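Local atomic coordinates of bifunctional endomannanase/endoglucanase (Caldanaerobius polysaccharolyticus, PDB entry 3W0K), a protein that probably hydrolyses beta-1,4-linked mannan and glucan chains from within, as a family 5 glycoside hydrolase built on a beta/alpha barrel. Residues P22-K25 against K26-D29; L103-R106 against A107-F111. All blocks are in the same frame, centred on the assembly; numbering follows the deposited sequence.

Contact 1 (P22-K25 against K26-D29); sequences PPDK and KALD
Asp24 caps the start of helix 25-33, its carboxylate reaching forward to Ala27, and the hydrogen bonds gather around this residue. Its OD1 accepts from the backbone N of Ala27 at 3.0 Å, the capping bond of an N-cap aspartate. The N-H comes from above the carboxylate plane, 64° out of it, instead of lying in it. With CG anti to the backbone N (chi1 -170°), the carboxylate is carried forward to the open amides of the first turn, where OD1 also takes a hydrogen bond from a water at 2.9 Å. That water accepts in turn from Lys26 N, so OD1 serves the Ala27 amide directly and the preceding one, Lys26, through solvent. The backbone carbonyls carry on the pattern: Asp24 O accepts from Leu28 N at 3.0 Å, and Lys25 O from Asp29 N at 2.9 Å.

Van der Waals contact adds a little. The methyl of Ala27 sits against the carboxylate, its CB 3.4 Å from Asp24 CG, while Leu28 CG lies 3.4 Å from Asp24 O, beside the bond that its own N makes there.

Two charges are tied to more distant parts of the chain. Asp24 OD2 forms a salt bridge with Lys294, and Asp29 OD1 one with Arg75; Pro23, just ahead of the cap, packs on Leu67, Tyr68 and Glu71 of helix 62-74. Replacing this aspartate by alanine is likely to leave Ala27 N without its capping acceptor and Lys294 without this carboxylate partner.

Such a side-chain cap on first-turn amides that have no carbonyl of a preceding turn to bond to is the classical aspartate N-cap, here starting the helix that follows the first strand of a TIM barrel.

Contact 2 (L103-R106 against A107-F111); sequences LDKR and AQDGF
Gln108, Asp109 and Gly110 each donate a backbone N-H to the carbonyl oxygen of the residue four positions earlier, Asp104, Lys105 and Arg106 respectively, so the chain enters helix 105-121 with regular alpha-helical bonding. The Asp104 carbonyl is shared: its O lies 2.9 Å from Gln108 N and also takes a weak bond from Ala107 N. Although Asp104 holds the N-cap position, its carboxylate makes no capping bond; OD2 turns back to accept from Asn100 N.

One charged pair spans a helical turn. Lys105 NZ donates to Asp109 OD2 at 2.8 Å, through the syn lone pair of OD2. The lysine starts with CG anti to the backbone N (chi1 179°) and runs extended until a bend at chi4 (-67°) brings the ammonium round to the aspartate. Asp109 OD1 keeps a separate partner, a salt bridge with Arg157 of helix 148-165.

Gln108 extends back past the helix start, its CG 3.3 Å from Asp104 O. Its amide ends near Leu103 but is held by other groups: NE2 donates to Leu101 O, and a water bonds both OE1, at 2.8 Å, and Leu103 O. Both ends of the amide are thus engaged, which should fix its rotation.

Arg106 also reaches back along the chain. Its guanidinium has Asp104 CB 4.0 Å above one face, toward the rim, and NH2 stands 3.5 Å from Asp104 OD2, a pairing of charges without a directed N-H. NE forms a salt bridge with Asp99.

Charge pairs supplement the backbone bonds here: Asp109 pairs with two cations, Lys105 and Arg157, which would probably favour its ionised form, while Arg106 ties the first turn to the preceding loop.

Overall arrangement
Contact 1 precedes contact 2 along the chain. Their centres lie 34 Å apart and their nearest atoms about 23 Å, so the two never touch. Each marks the start of a helix on the outside of one closed eight-stranded parallel barrel: residues 22-29 lead into helix 25-33, between strands 4-7 and 38-44, and residues 103-111 into helix 105-121, between strands 78-83 and 130-133. Both therefore belong to beta-alpha-beta crossovers, the first and third round the barrel, with helix 62-74 coming between them in sequence. Together they exemplify how separate helix starts combine local bonds with ties to neighbouring elements of the barrel.

Contact 1 (P22-K25 against K26-D29)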
# COMPACT_ATOMS: atom_id res chain seq x y z
N PRO A 22 -11.89 9.06 12.65
CA PRO A 22 -12.72 9.74 11.66
C PRO A 22 -11.75 10.16 10.56
O PRO A 22 -10.53 10.19 10.78
CB PRO A 22 -13.21 10.98 12.42
CG PRO A 22 -13.17 10.56 13.85
CD PRO A 22 -11.87 9.81 13.92
N PRO A 23 -12.24 10.44 9.34
CA PRO A 23 -11.31 10.85 8.29
C PRO A 23 -10.64 12.17 8.66
O PRO A 23 -11.25 13.05 9.28
CB PRO A 23 -12.21 10.99 7.07
CG PRO A 23 -13.54 11.35 7.66
CD PRO A 23 -13.63 10.43 8.84
N ASP A 24 -9.35 12.28 8.34
CA ASP A 24 -8.58 13.48 8.61
C ASP A 24 -8.89 14.48 7.50
O ASP A 24 -8.17 14.57 6.51
CB ASP A 24 -7.09 13.14 8.63
CG ASP A 24 -6.23 14.28 9.16
OD1 ASP A 24 -6.65 15.46 9.09
OD2 ASP A 24 -5.11 13.98 9.62
N LYS A 25 -9.97 15.24 7.68
CA LYS A 25 -10.40 16.22 6.68
C LYS A 25 -9.36 17.29 6.37
O LYS A 25 -9.20 17.68 5.21
CB LYS A 25 -11.74 16.83 7.08
CG LYS A 25 -12.88 15.82 7.04
CD LYS A 25 -14.25 16.45 7.30
CE LYS A 25 -14.45 16.81 8.75
NZ LYS A 25 -15.84 17.28 9.00
N LYS A 26 -8.61 17.72 7.38
CA LYS A 26 -7.57 18.73 7.16
C LYS A 26 -6.46 18.17 6.27
O LYS A 26 -5.96 18.86 5.39
CB LYS A 26 -7.01 19.23 8.49
CG LYS A 26 -7.99 20.10 9.28
CD LYS A 26 -7.37 20.58 10.59
CE LYS A 26 -8.33 21.46 11.38
NZ LYS A 26 -9.53 20.71 11.86
N ALA A 27 -6.10 16.90 6.48
CA ALA A 27 -5.07 16.27 5.66
C ALA A 27 -5.59 16.10 4.23
O ALA A 27 -4.87 16.35 3.26
CB ALA A 27 -4.67 14.90 6.24
N LEU A 28 -6.85 15.69 4.10
CA LEU A 28 -7.45 15.51 2.78
C LEU A 28 -7.49 16.84 2.02
O LEU A 28 -7.28 16.87 0.81
CB LEU A 28 -8.84 14.90 2.89
CG LEU A 28 -8.90 13.46 3.42
CD1 LEU A 28 -10.35 13.00 3.49
CD2 LEU A 28 -8.10 12.53 2.53
N ASP A 29 -7.75 17.93 2.74
CA ASP A 29 -7.78 19.27 2.13
C ASP A 29 -6.38 19.60 1.60
O ASP A 29 -6.25 20.18 0.53
CB ASP A 29 -8.20 20.34 3.15
CG ASP A 29 -9.70 20.39 3.38
OD1 ASP A 29 -10.47 19.86 2.55
OD2 ASP A 29 -10.11 20.99 4.39
O HOH W 1 -8.74 17.07 10.26

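Contact 2 (L103-R106 against A107-F111)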
# COMPACT_ATOMS: atom_id res chain seq x y z
N LEU A 103 -4.03 -21.37 2.44
CA LEU A 103 -4.39 -22.78 2.34
C LEU A 103 -5.74 -23.18 2.92
O LEU A 103 -6.33 -24.17 2.49
CB LEU A 103 -3.32 -23.65 3.00
CG LEU A 103 -1.91 -23.62 2.44
CD1 LEU A 103 -1.02 -24.49 3.30
CD2 LEU A 103 -1.90 -24.11 0.99
N ASP A 104 -6.21 -22.44 3.92
CA ASP A 104 -7.46 -22.79 4.60
C ASP A 104 -8.73 -22.32 3.91
O ASP A 104 -8.96 -21.11 3.77
CB ASP A 104 -7.45 -22.28 6.04
CG ASP A 104 -6.29 -22.85 6.85
OD1 ASP A 104 -5.73 -23.90 6.46
OD2 ASP A 104 -5.95 -22.24 7.88
N LYS A 105 -9.59 -23.27 3.57
CA LYS A 105 -10.86 -22.98 2.92
C LYS A 105 -11.72 -22.04 3.76
O LYS A 105 -12.34 -21.13 3.22
CB LYS A 105 -11.62 -24.28 2.64
CG LYS A 105 -12.98 -24.08 1.96
CD LYS A 105 -13.71 -25.41 1.82
CE LYS A 105 -15.08 -25.24 1.16
NZ LYS A 105 -16.04 -24.47 2.00
N ARG A 106 -11.75 -22.26 5.07
CA ARG A 106 -12.56 -21.42 5.95
C ARG A 106 -12.12 -19.95 5.92
O ARG A 106 -12.97 -19.05 5.96
CB ARG A 106 -12.58 -21.97 7.39
CG ARG A 106 -11.22 -22.02 8.07
CD ARG A 106 -11.28 -22.80 9.38
NE ARG A 106 -10.01 -22.75 10.10
CZ ARG A 106 -8.98 -23.58 9.90
NH1 ARG A 106 -9.06 -24.55 8.99
NH2 ARG A 106 -7.86 -23.41 10.60
N ALA A 107 -10.82 -19.71 5.82
CA ALA A 107 -10.30 -18.35 5.77
C ALA A 107 -10.55 -17.75 4.40
O ALA A 107 -10.88 -16.57 4.28
CB ALA A 107 -8.81 -18.33 6.10
N GLN A 108 -10.40 -18.57 3.36
CA GLN A 108 -10.63 -18.13 2.00
C GLN A 108 -12.10 -17.77 1.82
O GLN A 108 -12.41 -16.76 1.18
CB GLN A 108 -10.19 -19.21 1.01
CG GLN A 108 -8.68 -19.38 1.01
CD GLN A 108 -8.21 -20.63 0.29
OE1 GLN A 108 -9.01 -21.42 -0.22
NE2 GLN A 108 -6.89 -20.82 0.27
N ASP A 109 -12.99 -18.56 2.41
CA ASP A 109 -14.42 -18.28 2.32
C ASP A 109 -14.73 -16.96 3.03
O ASP A 109 -15.54 -16.17 2.55
CB ASP A 109 -15.25 -19.41 2.93
CG ASP A 109 -15.27 -20.66 2.07
OD1 ASP A 109 -14.84 -20.61 0.90
OD2 ASP A 109 -15.74 -21.71 2.57
N GLY A 110 -14.09 -16.74 4.18
CA GLY A 110 -14.30 -15.52 4.94
C GLY A 110 -13.79 -14.31 4.19
O GLY A 110 -14.42 -13.26 4.18
N PHE A 111 -12.64 -14.48 3.54
CA PHE A 111 -11.98 -13.44 2.75
C PHE A 111 -12.87 -13.03 1.58
O PHE A 111 -13.11 -11.84 1.36
CB PHE A 111 -10.64 -13.97 2.25
CG PHE A 111 -9.87 -13.01 1.38
CD1 PHE A 111 -9.26 -11.89 1.92
CD2 PHE A 111 -9.71 -13.27 0.02
CE1 PHE A 111 -8.49 -11.04 1.13
CE2 PHE A 111 -8.95 -12.42 -0.79
CZ PHE A 111 -8.33 -11.31 -0.23
O HOH W 2 -8.52 -24.13 0.44